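Local coordinates for arylsulfatase (Pseudoalteromonas sp. MB47, PDB 7AJ0), which probably removes sulfate groups from the algal polysaccharide fucoidan in an exo-acting manner, working as a calcium-containing hexamer of the sulfatase family, at residues K137-Q141 against G142-S146; Q183-Y186 against T187-V191; S285-M289 against P290-A294; G373-L377 against T378-M382. All blocks are in the same frame, centred on the assembly; numbering follows the deposited sequence.

Contact 1 of 4, residues K137-Q141 against G142-S146; sequences KEVSQ and GKLLS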
loop_
_atom_site.group_PDB
_atom_site.type_symbol
_atom_site.label_atom_id
_atom_site.label_comp_id
_atom_site.label_asym_id
_atom_site.label_seq_id
_atom_site.Cartn_x
_atom_site.Cartn_y
_atom_site.Cartn_z
ATOM N N LYS A 137 43.866 -14.771 10.476
ATOM C CA LYS A 137 44.292 -13.482 9.943
ATOM C C LYS A 137 43.899 -12.330 10.857
ATOM O O LYS A 137 44.686 -11.397 11.052
ATOM C CB LYS A 137 43.682 -13.323 8.547
ATOM C CG LYS A 137 43.835 -11.986 7.855
ATOM C CD LYS A 137 43.078 -12.051 6.516
ATOM C CE LYS A 137 43.068 -10.726 5.760
ATOM N NZ LYS A 137 44.359 -10.438 5.069
ATOM N N GLU A 138 42.703 -12.379 11.436
ATOM C CA GLU A 138 42.237 -11.291 12.282
ATOM C C GLU A 138 42.996 -11.274 13.609
ATOM O O GLU A 138 43.550 -12.283 14.055
ATOM C CB GLU A 138 40.734 -11.417 12.533
ATOM C CG GLU A 138 39.885 -11.433 11.267
ATOM C CD GLU A 138 40.088 -10.200 10.405
ATOM O OE1 GLU A 138 40.095 -10.333 9.161
ATOM O OE2 GLU A 138 40.247 -9.100 10.976
ATOM N N VAL A 139 43.009 -10.103 14.242
ATOM C CA VAL A 139 43.752 -9.871 15.476
ATOM C C VAL A 139 42.788 -9.306 16.510
ATOM O O VAL A 139 42.394 -8.135 16.425
ATOM C CB VAL A 139 44.937 -8.916 15.261
ATOM C CG1 VAL A 139 45.623 -8.618 16.581
ATOM C CG2 VAL A 139 45.918 -9.505 14.261
ATOM N N SER A 140 42.418 -10.124 17.490
ATOM C CA SER A 140 41.493 -9.689 18.524
ATOM C C SER A 140 42.220 -8.856 19.577
ATOM O O SER A 140 43.445 -8.910 19.713
ATOM C CB SER A 140 40.825 -10.891 19.189
ATOM O OG SER A 140 41.776 -11.671 19.893
ATOM N N GLN A 141 41.442 -8.071 20.330
ATOM C CA GLN A 141 42.038 -7.313 21.425
ATOM C C GLN A 141 42.523 -8.243 22.528
ATOM O O GLN A 141 43.459 -7.903 23.259
ATOM C CB GLN A 141 41.052 -6.286 21.984
ATOM C CG GLN A 141 39.797 -6.855 22.613
ATOM C CD GLN A 141 38.616 -6.851 21.660
ATOM O OE1 GLN A 141 38.579 -7.625 20.706
ATOM N NE2 GLN A 141 37.649 -5.974 21.911
ATOM N N GLY A 142 41.907 -9.419 22.659
ATOM C CA GLY A 142 42.441 -10.414 23.570
ATOM C C GLY A 142 43.886 -10.750 23.261
ATOM O O GLY A 142 44.733 -10.798 24.155
ATOM N N LYS A 143 44.190 -10.973 21.982
ATOM C CA LYS A 143 45.549 -11.337 21.600
ATOM C C LYS A 143 46.526 -10.214 21.921
ATOM O O LYS A 143 47.590 -10.448 22.509
ATOM C CB LYS A 143 45.597 -11.686 20.110
ATOM C CG LYS A 143 46.976 -12.093 19.610
ATOM C CD LYS A 143 46.939 -12.564 18.158
ATOM C CE LYS A 143 46.289 -13.937 18.023
ATOM N NZ LYS A 143 46.126 -14.349 16.597
ATOM N N LEU A 144 46.178 -8.982 21.554
ATOM C CA LEU A 144 47.119 -7.878 21.692
ATOM C C LEU A 144 47.275 -7.436 23.142
ATOM O O LEU A 144 48.377 -7.070 23.562
ATOM C CB LEU A 144 46.678 -6.704 20.817
ATOM C CG LEU A 144 46.658 -7.008 19.318
ATOM C CD1 LEU A 144 46.286 -5.776 18.521
ATOM C CD2 LEU A 144 48.002 -7.552 18.852
ATOM N N LEU A 145 46.195 -7.472 23.924
ATOM C CA LEU A 145 46.288 -7.050 25.318
ATOM C C LEU A 145 46.902 -8.138 26.192
ATOM O O LEU A 145 47.671 -7.835 27.110
ATOM C CB LEU A 145 44.906 -6.655 25.837
ATOM C CG LEU A 145 44.317 -5.392 25.206
ATOM C CD1 LEU A 145 42.871 -5.200 25.632
ATOM C CD2 LEU A 145 45.150 -4.169 25.566
ATOM N N SER A 146 46.584 -9.406 25.924
ATOM C CA SER A 146 47.247 -10.492 26.637
ATOM C C SER A 146 48.761 -10.395 26.511
ATOM O O SER A 146 49.491 -10.793 27.425
ATOM C CB SER A 146 46.769 -11.845 26.108
ATOM O OG SER A 146 45.525 -12.204 26.679
HETATM O O HOH W 1 43.216 -12.849 16.928
#
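Lys-143 runs back along the loop that feeds its own helix, and its side chain passes Ser-140, then Val-139, and ends near Glu-138. CB lies 3.5 Å from Ser-140 O. With CG anti to the backbone N (chi1 -180°) and a bend at chi3, the chain turns beside Val-139, with Lys-143 CD a loose 4.4 Å from Val-139 CG1. NZ at the tip makes a weak bond, 3.3 Å, to a water; the same water donates to Glu-138 O and accepts from Ser-140 N, so the lysine end is loosely linked to the loop backbone through this water.

At the other end of the residue, Lys-143 N donates to Ser-140 OG over 3.3 Å at an N-H...O angle of 155°. The hydroxyl is also hydrogen-bonded to Val-171 O, so it serves the helix start and a separate loop at once. Behind it the helical ladder takes over: Leu-144 N bonds to Ser-140 O, and Leu-145 N to Gln-141 O at 2.8 Å.

Val-139 supplies the apolar part. Its side chain stands at about a right angle to that of Leu-144, CG1 sitting in the leucine's fork, 3.3 Å from Leu-144 CG. A serine in the N-cap position, its OG accepting a backbone N-H of the first turn, is a classic helix start, here that of helix 141-146.

Contact 2 of 4, residues Q183-Y186 against T187-V191; sequences QSDY and TQFLV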
loop_
_atom_site.group_PDB
_atom_site.type_symbol
_atom_site.label_atom_id
_atom_site.label_comp_id
_atom_site.label_asym_id
_atom_site.label_seq_id
_atom_site.Cartn_x
_atom_site.Cartn_y
_atom_site.Cartn_z
ATOM N N GLN A 183 21.329 -18.004 21.656
ATOM C CA GLN A 183 20.238 -18.540 22.470
ATOM C C GLN A 183 19.243 -19.335 21.626
ATOM O O GLN A 183 18.845 -20.447 21.995
ATOM C CB GLN A 183 19.535 -17.399 23.204
ATOM C CG GLN A 183 18.274 -17.783 23.973
ATOM C CD GLN A 183 18.534 -18.080 25.441
ATOM O OE1 GLN A 183 19.665 -17.984 25.922
ATOM N NE2 GLN A 183 17.479 -18.442 26.163
ATOM N N SER A 184 18.809 -18.765 20.500
ATOM C CA SER A 184 17.794 -19.426 19.685
ATOM C C SER A 184 18.248 -20.804 19.219
ATOM O O SER A 184 17.414 -21.684 18.981
ATOM C CB SER A 184 17.440 -18.549 18.484
ATOM O OG SER A 184 18.608 -18.148 17.788
ATOM N N ASP A 185 19.559 -21.010 19.080
ATOM C CA ASP A 185 20.058 -22.323 18.688
ATOM C C ASP A 185 19.719 -23.371 19.741
ATOM O O ASP A 185 19.436 -24.529 19.409
ATOM C CB ASP A 185 21.568 -22.255 18.456
ATOM C CG ASP A 185 22.124 -23.527 17.845
ATOM O OD1 ASP A 185 21.324 -24.409 17.468
ATOM O OD2 ASP A 185 23.365 -23.643 17.746
ATOM N N TYR A 186 19.734 -22.981 21.018
ATOM C CA TYR A 186 19.374 -23.910 22.081
ATOM C C TYR A 186 17.862 -24.075 22.205
ATOM O O TYR A 186 17.368 -25.199 22.349
ATOM C CB TYR A 186 19.941 -23.431 23.421
ATOM C CG TYR A 186 21.448 -23.456 23.526
ATOM C CD1 TYR A 186 22.215 -22.411 23.030
ATOM C CD2 TYR A 186 22.102 -24.513 24.144
ATOM C CE1 TYR A 186 23.590 -22.426 23.130
ATOM C CE2 TYR A 186 23.479 -24.537 24.248
ATOM C CZ TYR A 186 24.217 -23.489 23.739
ATOM O OH TYR A 186 25.590 -23.501 23.837
ATOM N N THR A 187 17.114 -22.971 22.155
ATOM C CA THR A 187 15.702 -23.015 22.519
ATOM C C THR A 187 14.838 -23.687 21.461
ATOM O O THR A 187 13.751 -24.174 21.792
ATOM C CB THR A 187 15.184 -21.599 22.786
ATOM O OG1 THR A 187 15.405 -20.775 21.636
ATOM C CG2 THR A 187 15.897 -20.990 23.988
ATOM N N GLN A 188 15.287 -23.731 20.205
ATOM C CA GLN A 188 14.511 -24.419 19.179
ATOM C C GLN A 188 14.388 -25.912 19.463
ATOM O O GLN A 188 13.501 -26.567 18.905
ATOM C CB GLN A 188 15.138 -24.199 17.802
ATOM C CG GLN A 188 16.531 -24.781 17.650
ATOM C CD GLN A 188 17.149 -24.473 16.299
ATOM O OE1 GLN A 188 16.457 -24.091 15.356
ATOM N NE2 GLN A 188 18.463 -24.633 16.202
ATOM N N PHE A 189 15.252 -26.462 20.317
ATOM C CA PHE A 189 15.190 -27.866 20.699
ATOM C C PHE A 189 14.586 -28.069 22.084
ATOM O O PHE A 189 14.632 -29.186 22.609
ATOM C CB PHE A 189 16.589 -28.489 20.647
ATOM C CG PHE A 189 17.183 -28.533 19.269
ATOM C CD1 PHE A 189 16.727 -29.446 18.333
ATOM C CD2 PHE A 189 18.200 -27.665 18.910
ATOM C CE1 PHE A 189 17.272 -29.490 17.063
ATOM C CE2 PHE A 189 18.747 -27.703 17.641
ATOM C CZ PHE A 189 18.284 -28.615 16.718
ATOM N N LEU A 190 14.014 -27.025 22.679
ATOM C CA LEU A 190 13.445 -27.094 24.019
ATOM C C LEU A 190 11.963 -26.762 24.067
ATOM O O LEU A 190 11.221 -27.385 24.831
ATOM C CB LEU A 190 14.198 -26.137 24.956
ATOM C CG LEU A 190 15.701 -26.369 25.108
ATOM C CD1 LEU A 190 16.319 -25.284 25.987
ATOM C CD2 LEU A 190 15.976 -27.753 25.676
ATOM N N VAL A 191 11.507 -25.791 23.278
ATOM C CA VAL A 191 10.109 -25.356 23.312
ATOM C C VAL A 191 9.375 -26.193 22.268
ATOM O O VAL A 191 9.301 -25.841 21.091
ATOM C CB VAL A 191 9.973 -23.856 23.067
ATOM C CG1 VAL A 191 8.587 -23.377 23.471
ATOM C CG2 VAL A 191 11.051 -23.099 23.827
#
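Gln-188 reaches back over the end of helix 183-187 to Asp-185, and its amide NE2 makes two weak hydrogen bonds there, one to Asp-185 OD1 at 3.1 Å and one to Asp-185 O at 3.4 Å. The carboxylate and amide planes stand 82° apart, nearly perpendicular, so the two groups do not pair face to face. Beside them the Phe-189 ring turns its edge to the same backbone oxygen, with CD2 3.4 Å from Asp-185 O. Were Gln-188 an alanine, Asp-185 OD1 and O would probably lose this weak shared donor.

One residue earlier, Thr-187 CG2 lies 3.7 Å from Gln-183 NE2, the side chains meeting at about a right angle; that amide is itself held by Asp-274 O at NE2 and Ser-269 OG at OE1. The backbone closes beneath: Thr-187 N bonds to Gln-183 O, and Phe-189 N to Tyr-186 O as the helix ends.

Farther out, Ser-181 OG holds Asp-185 OD2, and Ser-184 OG bonds to Glu-486 of a second subunit. Tyr-186 and Thr-187 pack on Ile-237 of helix 234-238, while Tyr-186 OH bonds to Gly-215 O, where strand 215-220 begins.

Contact 3 of 4, residues S285-M289 against P290-A294; sequences SPAAM and PVRDA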
loop_
_atom_site.group_PDB
_atom_site.type_symbol
_atom_site.label_atom_id
_atom_site.label_comp_id
_atom_site.label_asym_id
_atom_site.label_seq_id
_atom_site.Cartn_x
_atom_site.Cartn_y
_atom_site.Cartn_z
ATOM N N SER A 285 9.086 -7.802 36.234
ATOM C CA SER A 285 8.795 -6.542 35.572
ATOM C C SER A 285 7.308 -6.217 35.695
ATOM O O SER A 285 6.471 -7.122 35.745
ATOM C CB SER A 285 9.179 -6.612 34.099
ATOM O OG SER A 285 8.265 -7.416 33.373
ATOM N N PRO A 286 6.951 -4.932 35.760
ATOM C CA PRO A 286 5.519 -4.585 35.725
ATOM C C PRO A 286 4.811 -5.122 34.494
ATOM O O PRO A 286 3.632 -5.487 34.575
ATOM C CB PRO A 286 5.525 -3.049 35.752
ATOM C CG PRO A 286 6.825 -2.684 36.391
ATOM C CD PRO A 286 7.807 -3.748 35.969
ATOM N N ALA A 287 5.499 -5.188 33.351
ATOM C CA ALA A 287 4.880 -5.728 32.146
ATOM C C ALA A 287 4.587 -7.216 32.284
ATOM O O ALA A 287 3.606 -7.708 31.715
ATOM C CB ALA A 287 5.784 -5.484 30.937
ATOM N N ALA A 288 5.425 -7.946 33.022
ATOM C CA ALA A 288 5.219 -9.370 33.278
ATOM C C ALA A 288 5.238 -10.172 31.977
ATOM O O ALA A 288 4.375 -11.016 31.724
ATOM C CB ALA A 288 3.915 -9.605 34.046
ATOM N N MET A 289 6.234 -9.895 31.144
ATOM C CA MET A 289 6.469 -10.625 29.909
ATOM C C MET A 289 7.914 -11.096 29.880
ATOM O O MET A 289 8.796 -10.432 30.432
ATOM C CB MET A 289 6.179 -9.753 28.681
ATOM C CG MET A 289 4.699 -9.501 28.444
ATOM S SD MET A 289 3.822 -10.951 27.819
ATOM C CE MET A 289 4.384 -11.001 26.117
ATOM N N PRO A 290 8.183 -12.244 29.251
ATOM C CA PRO A 290 9.549 -12.794 29.298
ATOM C C PRO A 290 10.644 -11.811 28.915
ATOM O O PRO A 290 11.669 -11.748 29.604
ATOM C CB PRO A 290 9.475 -13.975 28.316
ATOM C CG PRO A 290 8.055 -14.416 28.387
ATOM C CD PRO A 290 7.242 -13.155 28.571
ATOM N N VAL A 291 10.461 -11.035 27.845
ATOM C CA VAL A 291 11.544 -10.173 27.383
ATOM C C VAL A 291 11.759 -9.002 28.335
ATOM O O VAL A 291 12.878 -8.486 28.450
ATOM C CB VAL A 291 11.263 -9.684 25.950
ATOM C CG1 VAL A 291 10.147 -8.654 25.947
ATOM C CG2 VAL A 291 12.527 -9.115 25.327
ATOM N N ARG A 292 10.709 -8.555 29.024
ATOM C CA ARG A 292 10.872 -7.477 29.994
ATOM C C ARG A 292 11.436 -8.000 31.311
ATOM O O ARG A 292 12.277 -7.344 31.935
ATOM C CB ARG A 292 9.538 -6.772 30.235
ATOM C CG ARG A 292 8.927 -6.142 28.996
ATOM C CD ARG A 292 9.722 -4.939 28.487
ATOM N NE ARG A 292 9.027 -4.296 27.372
ATOM C CZ ARG A 292 9.358 -4.425 26.088
ATOM N NH1 ARG A 292 10.401 -5.160 25.721
ATOM N NH2 ARG A 292 8.644 -3.799 25.165
ATOM N N ASP A 293 10.971 -9.173 31.752
ATOM C CA ASP A 293 11.593 -9.826 32.898
ATOM C C ASP A 293 13.083 -10.033 32.655
ATOM O O ASP A 293 13.899 -9.873 33.570
ATOM C CB ASP A 293 10.914 -11.166 33.177
ATOM C CG ASP A 293 9.494 -11.012 33.685
ATOM O OD1 ASP A 293 9.079 -9.871 33.985
ATOM O OD2 ASP A 293 8.789 -12.040 33.787
ATOM N N ALA A 294 13.453 -10.394 31.423
ATOM C CA ALA A 294 14.862 -10.557 31.088
ATOM C C ALA A 294 15.609 -9.237 31.183
ATOM O O ALA A 294 16.788 -9.214 31.555
ATOM C CB ALA A 294 15.004 -11.141 29.681
#
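Met-289 enters helix 290-311 from an extended backbone, just after Ala-288 in a left-handed conformation (phi 62°, psi 47°), and its carbonyl oxygen receives Asp-293 N at 2.8 Å in an almost straight bond. Pro-290 follows as the first helical residue, where proline is well tolerated, since N-H groups of the first turn have no helical carbonyl four residues back.

The polar centre is Asp-293 OD1, gripped twice by Ser-285. The hydroxyl OG donates to Asp-293 OD1 at 2.7 Å, nearly along the C-O axis, and Ser-285 N donates at 3.1 Å; the two donors come from opposite faces of the carboxylate plane. Ser-285 OG lies between its backbone N and carbonyl carbon (chi1 73°), which also lets it accept from Ala-288 N at 2.9 Å. That bond makes an ST motif, so one hydroxyl both closes the turn of the loop and fastens it to the first turn of the helix. Asp-293 OD2 continues the tie by bonding to Gly-283 N.

Arg-292 contributes its aliphatic part, CG resting 3.8 Å from Ala-287 CB, before the chain bends away. NE and NH1 bond to Ile-76 O and Ser-336 O of its own chain, and NH2 to Asn-471 O of a fourth subunit, whose Met-472 covers Ala-287 and Met-289. From a third subunit, Thr-200 packs on Ala-288 and Arg-193 on Pro-290.

Contact 4 of 4, residues G373-L377 against T378-M382; sequences GLMDL and TDIYM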
loop_
_atom_site.group_PDB
_atom_site.type_symbol
_atom_site.label_atom_id
_atom_site.label_comp_id
_atom_site.label_asym_id
_atom_site.label_seq_id
_atom_site.Cartn_x
_atom_site.Cartn_y
_atom_site.Cartn_z
ATOM N N GLY A 373 28.013 12.684 19.701
ATOM C CA GLY A 373 29.094 12.469 18.757
ATOM C C GLY A 373 29.115 11.050 18.220
ATOM O O GLY A 373 28.769 10.090 18.909
ATOM N N LEU A 374 29.538 10.920 16.966
ATOM C CA LEU A 374 29.493 9.629 16.297
ATOM C C LEU A 374 30.495 8.662 16.917
ATOM O O LEU A 374 31.646 9.012 17.179
ATOM C CB LEU A 374 29.792 9.790 14.807
ATOM C CG LEU A 374 28.811 10.625 13.984
ATOM C CD1 LEU A 374 29.188 10.554 12.504
ATOM C CD2 LEU A 374 27.380 10.171 14.200
ATOM N N MET A 375 30.045 7.429 17.152
ATOM C CA MET A 375 30.914 6.384 17.674
ATOM C C MET A 375 30.431 5.037 17.158
ATOM O O MET A 375 29.245 4.851 16.878
ATOM C CB MET A 375 30.952 6.391 19.205
ATOM C CG MET A 375 31.911 5.367 19.786
ATOM S SD MET A 375 32.592 5.850 21.380
ATOM C CE MET A 375 33.467 4.351 21.837
ATOM N N ASP A 376 31.369 4.099 17.044
ATOM C CA ASP A 376 31.157 2.806 16.409
ATOM C C ASP A 376 31.592 1.705 17.366
ATOM O O ASP A 376 32.338 1.944 18.318
ATOM C CB ASP A 376 31.950 2.725 15.089
ATOM C CG ASP A 376 31.474 1.612 14.172
ATOM O OD1 ASP A 376 31.520 0.430 14.575
ATOM O OD2 ASP A 376 31.059 1.924 13.035
ATOM N N LEU A 377 31.113 0.483 17.112
ATOM C CA LEU A 377 31.601 -0.657 17.882
ATOM C C LEU A 377 33.087 -0.900 17.635
ATOM O O LEU A 377 33.806 -1.329 18.546
ATOM C CB LEU A 377 30.812 -1.920 17.541
ATOM C CG LEU A 377 29.448 -2.111 18.206
ATOM C CD1 LEU A 377 28.817 -3.410 17.712
ATOM C CD2 LEU A 377 29.554 -2.109 19.720
ATOM N N THR A 378 33.565 -0.648 16.416
ATOM C CA THR A 378 34.993 -0.771 16.157
ATOM C C THR A 378 35.802 0.255 16.944
ATOM O O THR A 378 37.001 0.050 17.155
ATOM C CB THR A 378 35.289 -0.615 14.665
ATOM O OG1 THR A 378 34.816 0.660 14.211
ATOM C CG2 THR A 378 34.618 -1.720 13.865
ATOM N N ASP A 379 35.171 1.349 17.381
ATOM C CA ASP A 379 35.883 2.343 18.174
ATOM C C ASP A 379 36.163 1.837 19.585
ATOM O O ASP A 379 37.150 2.250 20.204
ATOM C CB ASP A 379 35.084 3.646 18.226
ATOM C CG ASP A 379 34.936 4.295 16.861
ATOM O OD1 ASP A 379 35.692 3.923 15.938
ATOM O OD2 ASP A 379 34.069 5.184 16.713
ATOM N N ILE A 380 35.311 0.957 20.113
ATOM C CA ILE A 380 35.601 0.335 21.401
ATOM C C ILE A 380 36.859 -0.517 21.293
ATOM O O ILE A 380 37.730 -0.490 22.171
ATOM C CB ILE A 380 34.398 -0.496 21.881
ATOM C CG1 ILE A 380 33.170 0.401 22.059
ATOM C CG2 ILE A 380 34.736 -1.208 23.186
ATOM C CD1 ILE A 380 31.865 -0.361 22.221
ATOM N N TYR A 381 36.968 -1.289 20.210
ATOM C CA TYR A 381 38.164 -2.086 19.965
ATOM C C TYR A 381 39.405 -1.207 19.917
ATOM O O TYR A 381 40.384 -1.457 20.629
ATOM C CB TYR A 381 37.980 -2.861 18.657
ATOM C CG TYR A 381 39.213 -3.535 18.106
ATOM C CD1 TYR A 381 40.143 -2.822 17.360
ATOM C CD2 TYR A 381 39.430 -4.891 18.298
ATOM C CE1 TYR A 381 41.260 -3.435 16.841
ATOM C CE2 TYR A 381 40.546 -5.513 17.783
ATOM C CZ TYR A 381 41.457 -4.781 17.056
ATOM O OH TYR A 381 42.574 -5.396 16.542
ATOM N N MET A 382 39.377 -0.162 19.089
ATOM C CA MET A 382 40.560 0.675 18.916
ATOM C C MET A 382 40.856 1.490 20.168
ATOM O O MET A 382 42.025 1.746 20.478
ATOM C CB MET A 382 40.372 1.597 17.713
ATOM C CG MET A 382 41.675 2.062 17.082
ATOM S SD MET A 382 42.677 0.696 16.460
ATOM C CE MET A 382 41.690 0.124 15.080
#
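Asp-376 and Asp-379 form a capping box at the start of helix 377-387, the Asp-379 carboxylate reaching back to the backbone of Asp-376. Asp-379 OD2 accepts Asp-376 N at 2.9 Å, with the N-H coming from well above the carboxylate plane, and Asp-379 N answers with a bond to Asp-376 O. The Asp-376 carboxylate caps the next residues: CG is anti to the backbone N (chi1 -163°), and OD1 takes Thr-378 N at 3.0 Å on its anti side, somewhat out of the carboxylate plane. An alanine in place of Asp-376 is likely to leave Thr-378 N without its cap and fray this first turn.

The side chains of Met-375 and Asp-379 run antiparallel to each other, the methionine CG 3.8 Å from Asp-379 OD2. The far end of the extended methionine then lies across Ile-380. Leu-377, by contrast, runs alongside Ile-380 in the same direction.

Asp-379 has further partners, OD1 a salt bridge to Arg-418 and OD2 a bond from Gln-405 NE2, which probably steady its charge in this buried place. Met-375 belongs to the short strand beside strand 91-97, so its CE, 4.0 Å from Ile-380 CG1, joins sheet to helix.

The four contacts follow in series along the chain, all within the sulfatase domain. Contacts 1, 3 and 4 each lie where a helix begins, contact 2 where one ends. Contacts 1 and 4, with centres about 17 Å apart, touch: Tyr-381 OH of helix 377-387 is 2.7 Å from Val-139 O, a probable hydrogen bond, and the tyrosine ring packs on Ser-140 and Gln-141. Contacts 2 and 3 lie elsewhere, their centres about 19 Å apart and their nearest atoms about 8 Å. Contacts 1 and 3 are on opposite sides of the chain's centre. Contacts 2 and 3 lie at subunit interfaces of the hexamer, and 1 and 4 do not.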